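Sniffer CG10964-PA (Drosophila melanogaster, PDB 1SNY) probably acts as an NADPH-dependent carbonyl reductase of the short-chain dehydrogenase/reductase family and binds NADP in a Rossmann fold. Local coordinates at residues Ile112-Ala117 and Ser124-Asp129; Ile168-Ser173 and Ala198-Leu203; Gln179-Gly184 and Ala188-Lys193. All blocks are in the same frame, centred on the assembly; numbering follows the deposited sequence.

Interaction 1. Residues Ile112-Ala117 and Ser124-Asp129; sequences IAPKSA and SQELLD
The carboxylate of Glu126 meets the pyrrolidine ring of Pro114 obliquely, Pro114 CB lying roughly between face and plane of it, an approximate placement because OE1 is modelled too close to the ring. The contact rests rather on the stem: Glu126 CG stands 3.6 Å from Pro114 CB and is also near Pro114 CG, so the CB-CG side of the ring is turned to the acid. The Glu126 chain is extended beyond CG and reaches from helix to loop. On the helix, the Gln125 amide donates to the carboxylate of Asp129, NE2 to OD1 2.6 Å; the acceptor lies in the amide plane, whereas the donor comes from above the carboxylate plane, 46° out of it. Earlier in the loop, Ile112 CD1 rests 3.8 Å from the backbone O of Asp129. Ile112 CG1 sits between the backbone N and carbonyl carbon (chi1 55°), which sends the ethyl arm to the helix, while Ile112 O is hydrogen-bonded by Asn134 ND2. This surface contact folds the segment after strand 105-108 against the start of helix 124-155, just past the Asn-Asn-Ala-Gly motif of classical short-chain dehydrogenases, beside bound NADP.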
loop_
_atom_site.group_PDB
_atom_site.type_symbol
_atom_site.label_atom_id
_atom_site.label_comp_id
_atom_site.label_asym_id
_atom_site.label_seq_id
_atom_site.Cartn_x
_atom_site.Cartn_y
_atom_site.Cartn_z
ATOM N N ILE A 112 -10.056 -7.099 6.650
ATOM C CA ILE A 112 -10.711 -6.313 7.686
ATOM C C ILE A 112 -10.786 -4.865 7.235
ATOM O O ILE A 112 -9.972 -4.412 6.435
ATOM C CB ILE A 112 -9.947 -6.350 9.030
ATOM C CG1 ILE A 112 -8.503 -5.904 8.818
ATOM C CG2 ILE A 112 -10.030 -7.744 9.640
ATOM C CD1 ILE A 112 -7.660 -5.823 10.097
ATOM N N ALA A 113 -11.778 -4.149 7.749
ATOM C CA ALA A 113 -11.970 -2.742 7.433
ATOM C C ALA A 113 -12.382 -2.040 8.716
ATOM O O ALA A 113 -13.484 -2.261 9.220
ATOM C CB ALA A 113 -13.057 -2.580 6.372
ATOM N N PRO A 114 -11.502 -1.197 9.275
ATOM C CA PRO A 114 -11.868 -0.503 10.512
ATOM C C PRO A 114 -12.983 0.502 10.257
ATOM O O PRO A 114 -13.325 0.783 9.111
ATOM C CB PRO A 114 -10.567 0.168 10.922
ATOM C CG PRO A 114 -9.951 0.507 9.587
ATOM C CD PRO A 114 -10.175 -0.764 8.801
ATOM N N LYS A 115 -13.551 1.035 11.332
ATOM C CA LYS A 115 -14.619 2.020 11.217
ATOM C C LYS A 115 -14.089 3.265 10.520
ATOM O O LYS A 115 -12.929 3.633 10.691
ATOM C CB LYS A 115 -15.131 2.410 12.605
ATOM C CG LYS A 115 -15.778 1.276 13.384
ATOM C CD LYS A 115 -16.203 1.749 14.768
ATOM C CE LYS A 115 -17.300 0.865 15.329
ATOM N NZ LYS A 115 -18.501 0.913 14.443
ATOM N N SER A 116 -14.942 3.907 9.733
ATOM C CA SER A 116 -14.571 5.127 9.025
ATOM C C SER A 116 -14.013 6.140 10.021
ATOM O O SER A 116 -14.467 6.209 11.160
ATOM C CB SER A 116 -15.800 5.716 8.330
ATOM O OG SER A 116 -15.558 7.044 7.901
ATOM N N ALA A 117 -13.018 6.913 9.601
ATOM C CA ALA A 117 -12.424 7.916 10.480
ATOM C C ALA A 117 -11.668 8.986 9.699
ATOM O O ALA A 117 -10.977 8.691 8.720
ATOM C CB ALA A 117 -11.491 7.247 11.488
ATOM N N SER A 124 -2.246 5.091 14.597
ATOM C CA SER A 124 -1.161 4.313 14.016
ATOM C C SER A 124 -1.384 2.801 14.114
ATOM O O SER A 124 -0.986 2.048 13.222
ATOM C CB SER A 124 0.150 4.664 14.706
ATOM O OG SER A 124 0.080 4.327 16.085
ATOM N N GLN A 125 -2.011 2.346 15.196
ATOM C CA GLN A 125 -2.225 0.916 15.355
ATOM C C GLN A 125 -3.251 0.389 14.365
ATOM O O GLN A 125 -3.123 -0.722 13.850
ATOM C CB GLN A 125 -2.672 0.594 16.783
ATOM C CG GLN A 125 -2.554 -0.874 17.112
ATOM C CD GLN A 125 -1.149 -1.389 16.871
ATOM O OE1 GLN A 125 -0.180 -0.888 17.453
ATOM N NE2 GLN A 125 -1.025 -2.387 16.001
ATOM N N GLU A 126 -4.265 1.201 14.095
ATOM C CA GLU A 126 -5.315 0.828 13.163
ATOM C C GLU A 126 -4.704 0.686 11.766
ATOM O O GLU A 126 -5.095 -0.179 10.993
ATOM C CB GLU A 126 -6.401 1.902 13.163
ATOM C CG GLU A 126 -7.804 1.381 12.920
ATOM C CD GLU A 126 -8.861 2.468 13.075
ATOM O OE1 GLU A 126 -10.065 2.158 12.952
ATOM O OE2 GLU A 126 -8.487 3.637 13.314
ATOM N N LEU A 127 -3.739 1.541 11.448
ATOM C CA LEU A 127 -3.086 1.476 10.145
ATOM C C LEU A 127 -2.237 0.208 10.030
ATOM O O LEU A 127 -2.380 -0.560 9.079
ATOM C CB LEU A 127 -2.210 2.711 9.929
ATOM C CG LEU A 127 -2.916 4.066 9.883
ATOM C CD1 LEU A 127 -1.870 5.156 9.814
ATOM C CD2 LEU A 127 -3.864 4.137 8.673
ATOM N N LEU A 128 -1.365 -0.018 11.009
ATOM C CA LEU A 128 -0.501 -1.190 11.005
ATOM C C LEU A 128 -1.293 -2.497 11.007
ATOM O O LEU A 128 -0.971 -3.419 10.264
ATOM C CB LEU A 128 0.446 -1.173 12.215
ATOM C CG LEU A 128 1.759 -0.387 12.171
ATOM C CD1 LEU A 128 2.582 -0.841 10.979
ATOM C CD2 LEU A 128 1.482 1.098 12.097
ATOM N N ASP A 129 -2.328 -2.585 11.841
ATOM C CA ASP A 129 -3.130 -3.806 11.902
ATOM C C ASP A 129 -3.841 -4.116 10.584
ATOM O O ASP A 129 -3.916 -5.283 10.159
ATOM C CB ASP A 129 -4.171 -3.713 13.022
ATOM C CG ASP A 129 -3.552 -3.797 14.406
ATOM O OD1 ASP A 129 -2.338 -4.083 14.506
ATOM O OD2 ASP A 129 -4.286 -3.580 15.391
#

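Interaction 2. Residues Ile168-Ser173 and Ala198-Leu203; sequences IINMSS and AATKSL. With NAP (NADP nicotinamide-adenine-dinucleotide phosphate), chain B.
Asn170 on strand 167-171 and Thr200 on helix 187-207 point their side chains past each other in opposite directions, bringing the carboxamide nitrogen of one alongside the hydroxyl of the other. Asn170 ND2 donates to Thr200 OG1 at 2.8 Å, and the bond is nearly straight (167°), with the hydroxyl oxygen slightly out of the amide plane. Asn170 CG lies anti to the carbonyl carbon (chi1 -68°), a torsion that directs the amide at the helix; its other end, OD1, is hydrogen-bonded by Asn108 ND2 of the adjoining strand. The strongest polar partner of Thr200 OG1 is Ser216 OG on strand 213-217, and Leu203 CD1 flanks the amide at 4.3 Å from Asn170 ND2. With an alanine in place of Asn170, Asn108 ND2 would probably lose its acceptor and Thr200 OG1 the donor on the strand side, though Ser216 would remain, and a gap would open between strand and helix. At the end of the strand the chain reaches the cofactor: selenomethionine Met171 brings CG to 3.2 Å from NADP O4D and, in the loop that follows, Ser173 CB packs 3.6 Å from NADP C5N on the nicotinamide ring. The buried amide has partners at both ends, one on a neighbouring strand and one on the helix, and a chain of polar groups, Asn108, Asn170, Thr200 and Ser216, ties three parallel strands to helix 187-207 inside the Rossmann fold.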
loop_
_atom_site.group_PDB
_atom_site.type_symbol
_atom_site.label_atom_id
_atom_site.label_comp_id
_atom_site.label_asym_id
_atom_site.label_seq_id
_atom_site.Cartn_x
_atom_site.Cartn_y
_atom_site.Cartn_z
ATOM N N ILE A 168 -3.580 -17.236 -8.109
ATOM C CA ILE A 168 -3.738 -16.589 -6.819
ATOM C C ILE A 168 -4.731 -15.466 -7.064
ATOM O O ILE A 168 -4.477 -14.583 -7.886
ATOM C CB ILE A 168 -2.430 -15.951 -6.315
ATOM C CG1 ILE A 168 -1.382 -17.033 -6.069
ATOM C CG2 ILE A 168 -2.709 -15.133 -5.055
ATOM C CD1 ILE A 168 0.027 -16.482 -5.861
ATOM N N ILE A 169 -5.864 -15.504 -6.377
ATOM C CA ILE A 169 -6.852 -14.449 -6.539
ATOM C C ILE A 169 -6.858 -13.650 -5.248
ATOM O O ILE A 169 -7.182 -14.179 -4.179
ATOM C CB ILE A 169 -8.277 -14.994 -6.757
ATOM C CG1 ILE A 169 -8.292 -16.046 -7.872
ATOM C CG2 ILE A 169 -9.213 -13.823 -7.111
ATOM C CD1 ILE A 169 -8.011 -15.504 -9.248
ATOM N N ASN A 170 -6.476 -12.383 -5.336
ATOM C CA ASN A 170 -6.465 -11.534 -4.154
ATOM C C ASN A 170 -7.719 -10.692 -4.110
ATOM O O ASN A 170 -7.953 -9.866 -4.993
ATOM C CB ASN A 170 -5.253 -10.604 -4.150
ATOM C CG ASN A 170 -3.950 -11.353 -3.966
ATOM O OD1 ASN A 170 -3.862 -12.267 -3.143
ATOM N ND2 ASN A 170 -2.934 -10.970 -4.725
HETATM N N MSE A 171 -8.531 -10.902 -3.089
HETATM C CA MSE A 171 -9.746 -10.124 -2.977
HETATM C C MSE A 171 -9.348 -8.709 -2.604
HETATM O O MSE A 171 -8.856 -8.466 -1.507
HETATM C CB MSE A 171 -10.679 -10.710 -1.919
HETATM C CG MSE A 171 -12.108 -10.205 -2.048
HETATM SE SE MSE A 171 -13.042 -10.824 -3.641
HETATM C CE MSE A 171 -11.619 -11.048 -4.924
ATOM N N SER A 172 -9.536 -7.780 -3.537
ATOM C CA SER A 172 -9.179 -6.386 -3.298
ATOM C C SER A 172 -10.446 -5.553 -3.140
ATOM O O SER A 172 -11.468 -6.069 -2.726
ATOM C CB SER A 172 -8.324 -5.864 -4.462
ATOM O OG SER A 172 -7.780 -4.584 -4.173
ATOM N N SER A 173 -10.383 -4.269 -3.475
ATOM C CA SER A 173 -11.544 -3.385 -3.360
ATOM C C SER A 173 -11.409 -2.181 -4.282
ATOM O O SER A 173 -10.300 -1.726 -4.535
ATOM C CB SER A 173 -11.698 -2.882 -1.926
ATOM O OG SER A 173 -12.598 -1.781 -1.886
ATOM N N ALA A 198 -0.489 -3.719 -5.649
ATOM C CA ALA A 198 0.903 -3.658 -6.081
ATOM C C ALA A 198 1.543 -5.044 -5.913
ATOM O O ALA A 198 2.393 -5.457 -6.702
ATOM C CB ALA A 198 1.668 -2.588 -5.263
ATOM N N ALA A 199 1.140 -5.767 -4.873
ATOM C CA ALA A 199 1.665 -7.112 -4.653
ATOM C C ALA A 199 1.144 -8.041 -5.757
ATOM O O ALA A 199 1.856 -8.904 -6.271
ATOM C CB ALA A 199 1.219 -7.623 -3.277
ATOM N N THR A 200 -0.116 -7.860 -6.119
ATOM C CA THR A 200 -0.707 -8.669 -7.178
ATOM C C THR A 200 0.086 -8.506 -8.479
ATOM O O THR A 200 0.372 -9.487 -9.172
ATOM C CB THR A 200 -2.165 -8.260 -7.431
ATOM O OG1 THR A 200 -2.982 -8.686 -6.332
ATOM C CG2 THR A 200 -2.674 -8.880 -8.731
ATOM N N LYS A 201 0.439 -7.266 -8.807
ATOM C CA LYS A 201 1.189 -7.002 -10.040
ATOM C C LYS A 201 2.565 -7.655 -9.966
ATOM O O LYS A 201 2.970 -8.346 -10.894
ATOM C CB LYS A 201 1.324 -5.489 -10.280
ATOM C CG LYS A 201 1.916 -5.121 -11.642
ATOM C CD LYS A 201 1.029 -5.621 -12.780
ATOM C CE LYS A 201 1.492 -5.115 -14.149
ATOM N NZ LYS A 201 1.239 -3.656 -14.333
ATOM N N SER A 202 3.287 -7.468 -8.864
ATOM C CA SER A 202 4.606 -8.093 -8.758
ATOM C C SER A 202 4.525 -9.613 -8.800
ATOM O O SER A 202 5.355 -10.265 -9.434
ATOM C CB SER A 202 5.338 -7.654 -7.482
ATOM O OG SER A 202 6.055 -6.455 -7.707
ATOM N N LEU A 203 3.536 -10.184 -8.125
ATOM C CA LEU A 203 3.402 -11.633 -8.151
ATOM C C LEU A 203 3.172 -12.117 -9.591
ATOM O O LEU A 203 3.731 -13.135 -9.992
ATOM C CB LEU A 203 2.250 -12.090 -7.252
ATOM C CG LEU A 203 2.482 -12.065 -5.735
ATOM C CD1 LEU A 203 1.153 -12.195 -5.016
ATOM C CD2 LEU A 203 3.429 -13.206 -5.338
HETATM P PA NAP B . -16.486 -9.850 6.521
HETATM O O1A NAP B . -16.080 -9.014 7.581
HETATM O O2A NAP B . -17.881 -10.404 6.322
HETATM O O5B NAP B . -15.535 -11.134 6.456
HETATM C C5B NAP B . -14.106 -10.975 6.659
HETATM C C4B NAP B . -13.650 -12.465 6.757
HETATM O O4B NAP B . -12.160 -12.436 6.955
HETATM C C3B NAP B . -14.166 -13.239 8.011
HETATM O O3B NAP B . -14.366 -14.601 7.603
HETATM C C2B NAP B . -13.044 -13.049 9.010
HETATM O O2B NAP B . -12.987 -13.973 10.088
HETATM C C1B NAP B . -11.788 -13.140 8.115
HETATM N N9A NAP B . -10.656 -12.570 8.828
HETATM C C8A NAP B . -10.384 -11.292 9.273
HETATM N N7A NAP B . -9.224 -11.175 9.908
HETATM C C5A NAP B . -8.712 -12.464 9.872
HETATM C C6A NAP B . -7.508 -12.974 10.390
HETATM N N6A NAP B . -6.549 -12.291 11.064
HETATM N N1A NAP B . -7.261 -14.346 10.191
HETATM C C2A NAP B . -8.180 -15.160 9.508
HETATM N N3A NAP B . -9.376 -14.681 8.993
HETATM C C4A NAP B . -9.596 -13.327 9.201
HETATM O O3 NAP B . -16.152 -9.134 5.153
HETATM P PN NAP B . -16.396 -9.516 3.644
HETATM O O1N NAP B . -17.292 -8.538 3.006
HETATM O O2N NAP B . -16.841 -10.936 3.637
HETATM O O5D NAP B . -14.954 -9.318 3.020
HETATM C C5D NAP B . -14.374 -10.359 2.161
HETATM C C4D NAP B . -13.239 -9.737 1.368
HETATM O O4D NAP B . -13.780 -8.878 0.332
HETATM C C3D NAP B . -12.259 -8.827 2.178
HETATM O O3D NAP B . -10.891 -9.047 1.759
HETATM C C2D NAP B . -12.776 -7.429 1.873
HETATM O O2D NAP B . -11.816 -6.416 2.081
HETATM C C1D NAP B . -13.180 -7.546 0.453
HETATM N N1N NAP B . -14.245 -6.640 -0.030
HETATM C C2N NAP B . -15.587 -6.600 0.470
HETATM C C3N NAP B . -16.467 -5.673 -0.110
HETATM C C7N NAP B . -17.917 -5.589 0.385
HETATM O O7N NAP B . -18.628 -4.766 -0.161
HETATM N N7N NAP B . -18.352 -6.365 1.341
HETATM C C4N NAP B . -16.035 -4.776 -1.190
HETATM C C5N NAP B . -14.695 -4.863 -1.641
HETATM C C6N NAP B . -13.785 -5.791 -1.071
HETATM P P2B NAP B . -13.729 -13.720 11.530
HETATM O O1X NAP B . -15.199 -14.086 11.309
HETATM O O2X NAP B . -12.993 -14.684 12.401
HETATM O O3X NAP B . -13.561 -12.248 11.877
#

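Interaction 3. Residues Gln179-Gly184 and Ala188-Lys193; sequences QGNTDG and AYRTSK. With NAP (NADP nicotinamide-adenine-dinucleotide phosphate), chain B.
Stacking first: the carboxamide of Asn181 lies flat on the guanidinium of Arg190, their planes only 10° apart. Asn181 OD1 is poised over the centre of the guanidinium, 3.3 Å from Arg190 CZ, while Asn181 ND2 reaches back along the arm to 3.6 Å from Arg190 CD. Although OD1 is also near NH2, it sits over the face, where the angle is poor for a hydrogen bond. The hydrogen bonds of the guanidinium run instead in its plane. Arg190 NE and NH2 grip Gly184 O side-on, NE to O 3.1 Å and NH2 to O 3.1 Å, both from the same face of the carbonyl; NH1 is taken up by Leu175 O. An extended chain from CG to NE carries the head from the helix to the loop. That loop is shaped by an Asx motif: Asn181 OD1 accepts from Gly184 N at 2.8 Å on an in-plane lone pair, and Gly184 adopts a positive phi (69°), a backbone shape that glycine takes most readily. Asn181 ND2 is hydrogen-bonded to Ser202 OG of the second subunit. Helix 187-207 also bears the Tyr-x-x-x-Lys signature of short-chain dehydrogenases, here Tyr189 and Lys193, flanking Arg190. Both bond to the ribose next to the nicotinamide. Tyr189 OH is hydrogen-bonded to NADP O2D at 2.7 Å, which lies at the ring edge. Lys193 NZ donates to NADP O3D at 3.1 Å and more weakly to O2D.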
loop_
_atom_site.group_PDB
_atom_site.type_symbol
_atom_site.label_atom_id
_atom_site.label_comp_id
_atom_site.label_asym_id
_atom_site.label_seq_id
_atom_site.Cartn_x
_atom_site.Cartn_y
_atom_site.Cartn_z
ATOM N N GLN A 179 -6.762 5.987 -8.746
ATOM C CA GLN A 179 -7.297 6.851 -9.787
ATOM C C GLN A 179 -8.771 7.165 -9.545
ATOM O O GLN A 179 -9.227 8.275 -9.828
ATOM C CB GLN A 179 -7.136 6.207 -11.166
ATOM C CG GLN A 179 -7.732 7.061 -12.292
ATOM C CD GLN A 179 -7.514 6.467 -13.667
ATOM O OE1 GLN A 179 -6.386 6.388 -14.154
ATOM N NE2 GLN A 179 -8.600 6.041 -14.304
ATOM N N GLY A 180 -9.516 6.193 -9.019
ATOM C CA GLY A 180 -10.932 6.395 -8.778
ATOM C C GLY A 180 -11.331 6.944 -7.419
ATOM O O GLY A 180 -12.518 7.131 -7.143
ATOM N N ASN A 181 -10.352 7.201 -6.560
ATOM C CA ASN A 181 -10.640 7.732 -5.235
ATOM C C ASN A 181 -10.937 9.231 -5.280
ATOM O O ASN A 181 -10.027 10.052 -5.396
ATOM C CB ASN A 181 -9.459 7.471 -4.298
ATOM C CG ASN A 181 -9.630 8.141 -2.951
ATOM O OD1 ASN A 181 -10.722 8.597 -2.606
ATOM N ND2 ASN A 181 -8.553 8.197 -2.174
ATOM N N THR A 182 -12.214 9.582 -5.191
ATOM C CA THR A 182 -12.618 10.982 -5.213
ATOM C C THR A 182 -13.322 11.374 -3.918
ATOM O O THR A 182 -13.759 12.517 -3.765
ATOM C CB THR A 182 -13.567 11.279 -6.411
ATOM O OG1 THR A 182 -14.721 10.433 -6.335
ATOM C CG2 THR A 182 -12.854 11.033 -7.732
ATOM N N ASP A 183 -13.423 10.432 -2.983
ATOM C CA ASP A 183 -14.087 10.683 -1.709
ATOM C C ASP A 183 -13.146 10.773 -0.505
ATOM O O ASP A 183 -13.545 11.235 0.565
ATOM C CB ASP A 183 -15.136 9.604 -1.442
ATOM C CG ASP A 183 -16.371 9.764 -2.308
ATOM O OD1 ASP A 183 -16.279 9.551 -3.539
ATOM O OD2 ASP A 183 -17.434 10.115 -1.754
ATOM N N GLY A 184 -11.909 10.312 -0.677
ATOM C CA GLY A 184 -10.937 10.370 0.404
ATOM C C GLY A 184 -11.174 9.470 1.607
ATOM O O GLY A 184 -11.884 8.466 1.522
ATOM N N ALA A 188 -6.500 3.425 6.477
ATOM C CA ALA A 188 -6.029 2.062 6.685
ATOM C C ALA A 188 -6.491 1.126 5.568
ATOM O O ALA A 188 -5.693 0.392 4.976
ATOM C CB ALA A 188 -6.517 1.539 8.041
ATOM N N TYR A 189 -7.784 1.169 5.269
ATOM C CA TYR A 189 -8.342 0.296 4.253
ATOM C C TYR A 189 -7.783 0.568 2.860
ATOM O O TYR A 189 -7.282 -0.347 2.207
ATOM C CB TYR A 189 -9.868 0.402 4.242
ATOM C CG TYR A 189 -10.529 -0.734 3.493
ATOM C CD1 TYR A 189 -10.478 -2.045 3.986
ATOM C CD2 TYR A 189 -11.180 -0.510 2.283
ATOM C CE1 TYR A 189 -11.062 -3.102 3.292
ATOM C CE2 TYR A 189 -11.770 -1.560 1.576
ATOM C CZ TYR A 189 -11.709 -2.851 2.087
ATOM O OH TYR A 189 -12.297 -3.880 1.393
ATOM N N ARG A 190 -7.841 1.821 2.417
ATOM C CA ARG A 190 -7.337 2.156 1.084
ATOM C C ARG A 190 -5.863 1.822 0.902
ATOM O O ARG A 190 -5.477 1.209 -0.095
ATOM C CB ARG A 190 -7.545 3.635 0.775
ATOM C CG ARG A 190 -8.995 4.061 0.574
ATOM C CD ARG A 190 -9.030 5.516 0.120
ATOM N NE ARG A 190 -10.369 6.100 0.107
ATOM C CZ ARG A 190 -11.269 5.898 -0.848
ATOM N NH1 ARG A 190 -10.985 5.116 -1.882
ATOM N NH2 ARG A 190 -12.451 6.502 -0.777
ATOM N N THR A 191 -5.026 2.220 1.854
ATOM C CA THR A 191 -3.612 1.926 1.702
ATOM C C THR A 191 -3.342 0.431 1.621
ATOM O O THR A 191 -2.474 -0.009 0.862
ATOM C CB THR A 191 -2.761 2.522 2.855
ATOM O OG1 THR A 191 -3.232 2.027 4.115
ATOM C CG2 THR A 191 -2.830 4.038 2.838
ATOM N N SER A 192 -4.068 -0.361 2.411
ATOM C CA SER A 192 -3.851 -1.797 2.407
ATOM C C SER A 192 -4.285 -2.478 1.129
ATOM O O SER A 192 -3.656 -3.431 0.696
ATOM C CB SER A 192 -4.563 -2.474 3.597
ATOM O OG SER A 192 -5.978 -2.523 3.426
ATOM N N LYS A 193 -5.366 -1.996 0.523
ATOM C CA LYS A 193 -5.844 -2.610 -0.715
ATOM C C LYS A 193 -5.022 -2.129 -1.912
ATOM O O LYS A 193 -4.799 -2.892 -2.845
ATOM C CB LYS A 193 -7.344 -2.327 -0.903
ATOM C CG LYS A 193 -8.240 -3.002 0.136
ATOM C CD LYS A 193 -8.083 -4.530 0.133
ATOM C CE LYS A 193 -9.278 -5.202 0.811
ATOM N NZ LYS A 193 -9.202 -6.691 0.754
HETATM P PA NAP B . -16.486 -9.850 6.521
HETATM O O1A NAP B . -16.080 -9.014 7.581
HETATM O O2A NAP B . -17.881 -10.404 6.322
HETATM O O5B NAP B . -15.535 -11.134 6.456
HETATM C C5B NAP B . -14.106 -10.975 6.659
HETATM C C4B NAP B . -13.650 -12.465 6.757
HETATM O O4B NAP B . -12.160 -12.436 6.955
HETATM C C3B NAP B . -14.166 -13.239 8.011
HETATM O O3B NAP B . -14.366 -14.601 7.603
HETATM C C2B NAP B . -13.044 -13.049 9.010
HETATM O O2B NAP B . -12.987 -13.973 10.088
HETATM C C1B NAP B . -11.788 -13.140 8.115
HETATM N N9A NAP B . -10.656 -12.570 8.828
HETATM C C8A NAP B . -10.384 -11.292 9.273
HETATM N N7A NAP B . -9.224 -11.175 9.908
HETATM C C5A NAP B . -8.712 -12.464 9.872
HETATM C C6A NAP B . -7.508 -12.974 10.390
HETATM N N6A NAP B . -6.549 -12.291 11.064
HETATM N N1A NAP B . -7.261 -14.346 10.191
HETATM C C2A NAP B . -8.180 -15.160 9.508
HETATM N N3A NAP B . -9.376 -14.681 8.993
HETATM C C4A NAP B . -9.596 -13.327 9.201
HETATM O O3 NAP B . -16.152 -9.134 5.153
HETATM P PN NAP B . -16.396 -9.516 3.644
HETATM O O1N NAP B . -17.292 -8.538 3.006
HETATM O O2N NAP B . -16.841 -10.936 3.637
HETATM O O5D NAP B . -14.954 -9.318 3.020
HETATM C C5D NAP B . -14.374 -10.359 2.161
HETATM C C4D NAP B . -13.239 -9.737 1.368
HETATM O O4D NAP B . -13.780 -8.878 0.332
HETATM C C3D NAP B . -12.259 -8.827 2.178
HETATM O O3D NAP B . -10.891 -9.047 1.759
HETATM C C2D NAP B . -12.776 -7.429 1.873
HETATM O O2D NAP B . -11.816 -6.416 2.081
HETATM C C1D NAP B . -13.180 -7.546 0.453
HETATM N N1N NAP B . -14.245 -6.640 -0.030
HETATM C C2N NAP B . -15.587 -6.600 0.470
HETATM C C3N NAP B . -16.467 -5.673 -0.110
HETATM C C7N NAP B . -17.917 -5.589 0.385
HETATM O O7N NAP B . -18.628 -4.766 -0.161
HETATM N N7N NAP B . -18.352 -6.365 1.341
HETATM C C4N NAP B . -16.035 -4.776 -1.190
HETATM C C5N NAP B . -14.695 -4.863 -1.641
HETATM C C6N NAP B . -13.785 -5.791 -1.071
HETATM P P2B NAP B . -13.729 -13.720 11.530
HETATM O O1X NAP B . -15.199 -14.086 11.309
HETATM O O2X NAP B . -12.993 -14.684 12.401
HETATM O O3X NAP B . -13.561 -12.248 11.877
#

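Interactions 2 and 3 share helix 187-207 and meet at the cofactor: Met171 O lies 2.9 Å from Lys193 NZ, probably a hydrogen bond, joining the strand end to the ribose-binding lysine, and Ser173 CB packs 3.5 Å from Tyr189 OH. Interaction 1 borders the same tyrosine from another segment, with Ile112 O 3.4 Å from Tyr189 CD1 and Leu127 CD2 3.5 Å from Ala188 N; its centre is about 13 Å from that of interaction 3. Interactions 1 and 2 do not touch, their nearest atoms being about 8 Å apart. All three reach the second subunit.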